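Local structure of aminoglycoside acetyltransferase meta-AAC0020 (Uncultured bacterium, 5F47) at residues B[26-38]-B[89-101]. The protein probably transfers an acetyl group from acetyl-coenzyme A to an amino group of aminoglycoside antibiotics, a reaction that confers resistance. Residues are numbered along the deposited sequence; the frame is centred on the assembly and turned at random.
Sequences QLIRLFEAVFEMK and IYDLAVDTNWQRQ
Phe31 and Phe35 both carry CG anti to the carbonyl carbon, with chi1 at -72° and -58°, and this brings both rings up against Asp91 and Ala93. The contact belongs to the GNAT fold. Helix 21-34 packs here on strand 86-94 of the mixed sheet, and the short segments run nearly at right angles, 80° apart. Asp91 CB sits over one face of the Phe31 ring as a CH-pi contact, 4.0 Å from the centroid. The Ala93 methyl meets the edge of the same ring, with CB 3.6 Å from Phe31 CD1. In one of its two conformers Leu30 also reaches that methyl, through CD2, and Val34 CG1 lies a little farther off. Phe35 CZ comes within 3.8 Å of Ala93 CB, so the methyl is met from several sides. Asp91 OD2 is hydrogen-bonded to Tyr80 OH and Tyr81 OH of the second subunit, so the contact adjoins the dimer interface. Tyr81 of that subunit also packs on both phenylalanines. Past the strand, Gln99 NE2 donates to Val94 O at 3.0 Å, and Val34 CG2 approaches that oxygen. Phe35 points the edge of its ring at the strand backbone, with CZ 3.6 Å from Leu92 O.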
# COMPACT_ATOMS: atom_id res chain seq x y z
N GLN B 26 12.05 17.88 -6.60
CA GLN B 26 11.07 18.81 -7.18
C GLN B 26 9.65 18.28 -7.04
O GLN B 26 8.72 19.03 -6.70
CB GLN B 26 11.36 19.07 -8.66
CG GLN B 26 12.50 20.00 -8.96
CD GLN B 26 12.69 20.16 -10.46
OE1 GLN B 26 11.80 20.67 -11.16
NE2 GLN B 26 13.83 19.71 -10.96
N LEU B 27 9.46 16.98 -7.30
CA LEU B 27 8.13 16.39 -7.16
C LEU B 27 7.66 16.44 -5.71
O LEU B 27 6.50 16.76 -5.44
CB LEU B 27 8.12 14.94 -7.66
CG LEU B 27 6.73 14.30 -7.57
CD1 LEU B 27 5.69 15.06 -8.41
CD2 LEU B 27 6.78 12.83 -7.98
N ILE B 28 8.56 16.15 -4.77
CA ILE B 28 8.20 16.16 -3.36
C ILE B 28 7.79 17.58 -2.95
O ILE B 28 6.81 17.75 -2.23
CB ILE B 28 9.36 15.64 -2.49
CG1 ILE B 28 9.58 14.15 -2.77
CG2 ILE B 28 9.05 15.86 -1.01
CD1 ILE B 28 10.94 13.64 -2.29
N ARG B 29 8.49 18.60 -3.44
CA ARG B 29 8.08 19.97 -3.18
C ARG B 29 6.73 20.30 -3.81
O ARG B 29 5.96 21.07 -3.27
CB ARG B 29 9.12 20.98 -3.68
CG ARG B 29 10.44 20.92 -2.91
CD ARG B 29 10.23 21.11 -1.41
NE ARG B 29 11.51 21.26 -0.71
CZ ARG B 29 11.62 21.37 0.61
NH1 ARG B 29 10.53 21.35 1.38
NH2 ARG B 29 12.82 21.49 1.16
N LEU B 30 6.45 19.72 -4.98
CA LEU B 30 5.15 19.92 -5.60
C LEU B 30 4.05 19.32 -4.73
O LEU B 30 3.00 19.94 -4.53
CB LEU B 30 5.13 19.32 -7.01
CG LEU B 30 3.94 19.66 -7.91
CD1 LEU B 30 4.37 19.65 -9.37
CD2 LEU B 30 2.84 18.64 -7.68
N PHE B 31 4.30 18.12 -4.19
CA PHE B 31 3.36 17.48 -3.27
C PHE B 31 3.12 18.38 -2.05
O PHE B 31 1.98 18.57 -1.61
CB PHE B 31 3.89 16.12 -2.79
CG PHE B 31 3.87 15.02 -3.83
CD1 PHE B 31 3.04 15.08 -4.94
CD2 PHE B 31 4.67 13.91 -3.65
CE1 PHE B 31 3.04 14.02 -5.89
CE2 PHE B 31 4.67 12.87 -4.56
CZ PHE B 31 3.85 12.92 -5.68
N GLU B 32 4.20 18.91 -1.49
CA GLU B 32 4.08 19.77 -0.31
C GLU B 32 3.18 20.97 -0.59
O GLU B 32 2.37 21.37 0.26
CB GLU B 32 5.46 20.25 0.14
CG GLU B 32 5.41 21.22 1.32
CD GLU B 32 6.75 21.87 1.65
OE1 GLU B 32 7.67 21.88 0.80
OE2 GLU B 32 6.89 22.38 2.77
N ALA B 33 3.31 21.54 -1.79
CA ALA B 33 2.53 22.70 -2.19
C ALA B 33 1.08 22.33 -2.47
O ALA B 33 0.16 22.92 -1.90
CB ALA B 33 3.17 23.37 -3.39
N VAL B 34 0.87 21.34 -3.34
CA VAL B 34 -0.49 21.01 -3.78
C VAL B 34 -1.33 20.42 -2.65
O VAL B 34 -2.52 20.74 -2.54
CB VAL B 34 -0.47 20.04 -4.98
CG1 VAL B 34 -1.90 19.61 -5.37
CG2 VAL B 34 0.20 20.70 -6.15
N PHE B 35 -0.71 19.58 -1.81
CA PHE B 35 -1.41 18.95 -0.69
C PHE B 35 -1.41 19.88 0.53
O PHE B 35 -1.96 19.53 1.59
CB PHE B 35 -0.78 17.61 -0.32
CG PHE B 35 -0.74 16.61 -1.45
CD1 PHE B 35 -1.73 16.58 -2.43
CD2 PHE B 35 0.28 15.68 -1.51
CE1 PHE B 35 -1.68 15.64 -3.46
CE2 PHE B 35 0.34 14.74 -2.55
CZ PHE B 35 -0.65 14.72 -3.51
N GLU B 36 -0.78 21.04 0.38
CA GLU B 36 -0.72 22.06 1.44
C GLU B 36 -0.27 21.48 2.79
O GLU B 36 -0.92 21.69 3.82
CB GLU B 36 -2.08 22.75 1.58
CG GLU B 36 -2.49 23.54 0.33
CD GLU B 36 -3.78 24.31 0.51
OE1 GLU B 36 -4.83 23.68 0.75
OE2 GLU B 36 -3.73 25.56 0.44
N MET B 37 0.85 20.77 2.76
CA MET B 37 1.37 20.06 3.92
C MET B 37 1.95 21.02 4.95
O MET B 37 2.75 21.88 4.62
CB MET B 37 2.43 19.06 3.49
CG MET B 37 1.87 17.99 2.55
SD MET B 37 3.12 16.81 1.97
CE MET B 37 3.61 16.07 3.52
N LYS B 38 1.53 20.86 6.21
CA LYS B 38 1.99 21.73 7.29
C LYS B 38 3.24 21.17 7.97
O LYS B 38 3.36 19.97 8.19
CB LYS B 38 0.90 21.92 8.35
CG LYS B 38 -0.38 22.56 7.86
CD LYS B 38 -1.34 22.82 9.02
CE LYS B 38 -2.54 23.65 8.57
NZ LYS B 38 -3.28 23.03 7.44
N ILE B 89 -0.44 3.01 -6.45
CA ILE B 89 -0.16 4.44 -6.62
C ILE B 89 -0.44 5.13 -5.30
O ILE B 89 -1.56 5.08 -4.80
CB ILE B 89 -1.02 5.06 -7.73
CG1 ILE B 89 -0.67 4.43 -9.09
CG2 ILE B 89 -0.80 6.58 -7.79
CD1 ILE B 89 -1.65 4.85 -10.22
N TYR B 90 0.59 5.76 -4.72
CA TYR B 90 0.43 6.34 -3.41
C TYR B 90 0.02 7.81 -3.45
O TYR B 90 -0.89 8.23 -2.72
CB TYR B 90 1.72 6.16 -2.59
CG TYR B 90 1.51 6.53 -1.15
CD1 TYR B 90 0.92 5.63 -0.26
CD2 TYR B 90 1.81 7.82 -0.70
CE1 TYR B 90 0.68 6.01 1.07
CE2 TYR B 90 1.57 8.20 0.62
CZ TYR B 90 1.01 7.30 1.50
OH TYR B 90 0.78 7.72 2.79
N ASP B 91 0.74 8.61 -4.24
CA ASP B 91 0.42 10.03 -4.43
C ASP B 91 0.39 10.39 -5.90
O ASP B 91 1.16 9.85 -6.68
CB ASP B 91 1.47 10.94 -3.77
CG ASP B 91 1.21 11.19 -2.31
OD1 ASP B 91 0.04 11.33 -1.88
OD2 ASP B 91 2.23 11.28 -1.57
N LEU B 92 -0.48 11.32 -6.26
CA LEU B 92 -0.51 11.89 -7.59
C LEU B 92 -0.88 13.37 -7.45
O LEU B 92 -1.84 13.71 -6.75
CB LEU B 92 -1.51 11.15 -8.50
CG LEU B 92 -1.71 11.65 -9.93
CD1 LEU B 92 -2.13 10.50 -10.83
CD2 LEU B 92 -2.76 12.75 -10.00
N ALA B 93 -0.11 14.24 -8.08
CA ALA B 93 -0.43 15.65 -8.03
C ALA B 93 -0.02 16.34 -9.31
O ALA B 93 0.95 15.94 -9.96
CB ALA B 93 0.23 16.33 -6.82
N VAL B 94 -0.75 17.40 -9.64
CA VAL B 94 -0.43 18.27 -10.75
C VAL B 94 -0.43 19.71 -10.26
O VAL B 94 -1.31 20.10 -9.49
CB VAL B 94 -1.41 18.07 -11.92
CG1 VAL B 94 -1.17 19.10 -13.04
CG2 VAL B 94 -1.29 16.66 -12.46
N ASP B 95 0.59 20.46 -10.66
CA ASP B 95 0.71 21.89 -10.41
C ASP B 95 -0.64 22.58 -10.60
O ASP B 95 -1.31 22.37 -11.61
CB ASP B 95 1.76 22.48 -11.36
CG ASP B 95 2.15 23.91 -11.03
OD1 ASP B 95 1.26 24.74 -10.72
OD2 ASP B 95 3.36 24.21 -11.11
N THR B 96 -1.04 23.40 -9.63
CA THR B 96 -2.34 24.07 -9.71
C THR B 96 -2.46 24.94 -10.96
O THR B 96 -3.57 25.15 -11.47
CB THR B 96 -2.59 24.93 -8.46
OG1 THR B 96 -1.50 25.84 -8.30
CG2 THR B 96 -2.68 24.05 -7.22
N ASN B 97 -1.33 25.41 -11.48
CA ASN B 97 -1.33 26.24 -12.68
C ASN B 97 -1.57 25.45 -13.96
O ASN B 97 -1.91 26.02 -15.00
CB ASN B 97 -0.01 27.00 -12.81
CG ASN B 97 0.11 28.13 -11.81
OD1 ASN B 97 -0.90 28.70 -11.38
ND2 ASN B 97 1.34 28.46 -11.43
N TRP B 98 -1.39 24.13 -13.89
CA TRP B 98 -1.48 23.30 -15.08
C TRP B 98 -2.51 22.18 -14.98
O TRP B 98 -2.46 21.21 -15.75
CB TRP B 98 -0.11 22.70 -15.42
CG TRP B 98 1.00 23.70 -15.59
CD1 TRP B 98 1.92 24.07 -14.66
CD2 TRP B 98 1.29 24.47 -16.77
NE1 TRP B 98 2.77 25.02 -15.18
CE2 TRP B 98 2.41 25.28 -16.47
CE3 TRP B 98 0.71 24.55 -18.04
CZ2 TRP B 98 2.96 26.16 -17.41
CZ3 TRP B 98 1.27 25.42 -18.96
CH2 TRP B 98 2.38 26.21 -18.64
N GLN B 99 -3.46 22.30 -14.06
CA GLN B 99 -4.45 21.26 -13.84
C GLN B 99 -5.53 21.31 -14.92
O GLN B 99 -5.67 22.32 -15.61
CB GLN B 99 -5.09 21.40 -12.45
CG GLN B 99 -4.14 21.02 -11.32
CD GLN B 99 -4.79 21.12 -9.95
OE1 GLN B 99 -5.79 21.83 -9.77
NE2 GLN B 99 -4.23 20.42 -8.97
N ARG B 100 -6.28 20.22 -15.05
CA ARG B 100 -7.34 20.10 -16.05
C ARG B 100 -6.84 20.38 -17.47
O ARG B 100 -7.54 21.01 -18.26
CB ARG B 100 -8.51 21.03 -15.72
CG ARG B 100 -8.82 21.15 -14.23
CD ARG B 100 -9.72 22.34 -13.93
NE ARG B 100 -10.26 22.29 -12.57
CZ ARG B 100 -11.32 21.58 -12.22
NH1 ARG B 100 -11.97 20.86 -13.12
NH2 ARG B 100 -11.74 21.59 -10.95
N GLN B 101 -5.64 19.89 -17.78
CA GLN B 101 -5.06 20.00 -19.11
C GLN B 101 -4.46 18.67 -19.55
O GLN B 101 -3.53 18.63 -20.36
CB GLN B 101 -3.98 21.10 -19.14
CG GLN B 101 -4.51 22.48 -18.80
CD GLN B 101 -3.53 23.59 -19.13
OE1 GLN B 101 -3.10 23.73 -20.28
NE2 GLN B 101 -3.17 24.38 -18.13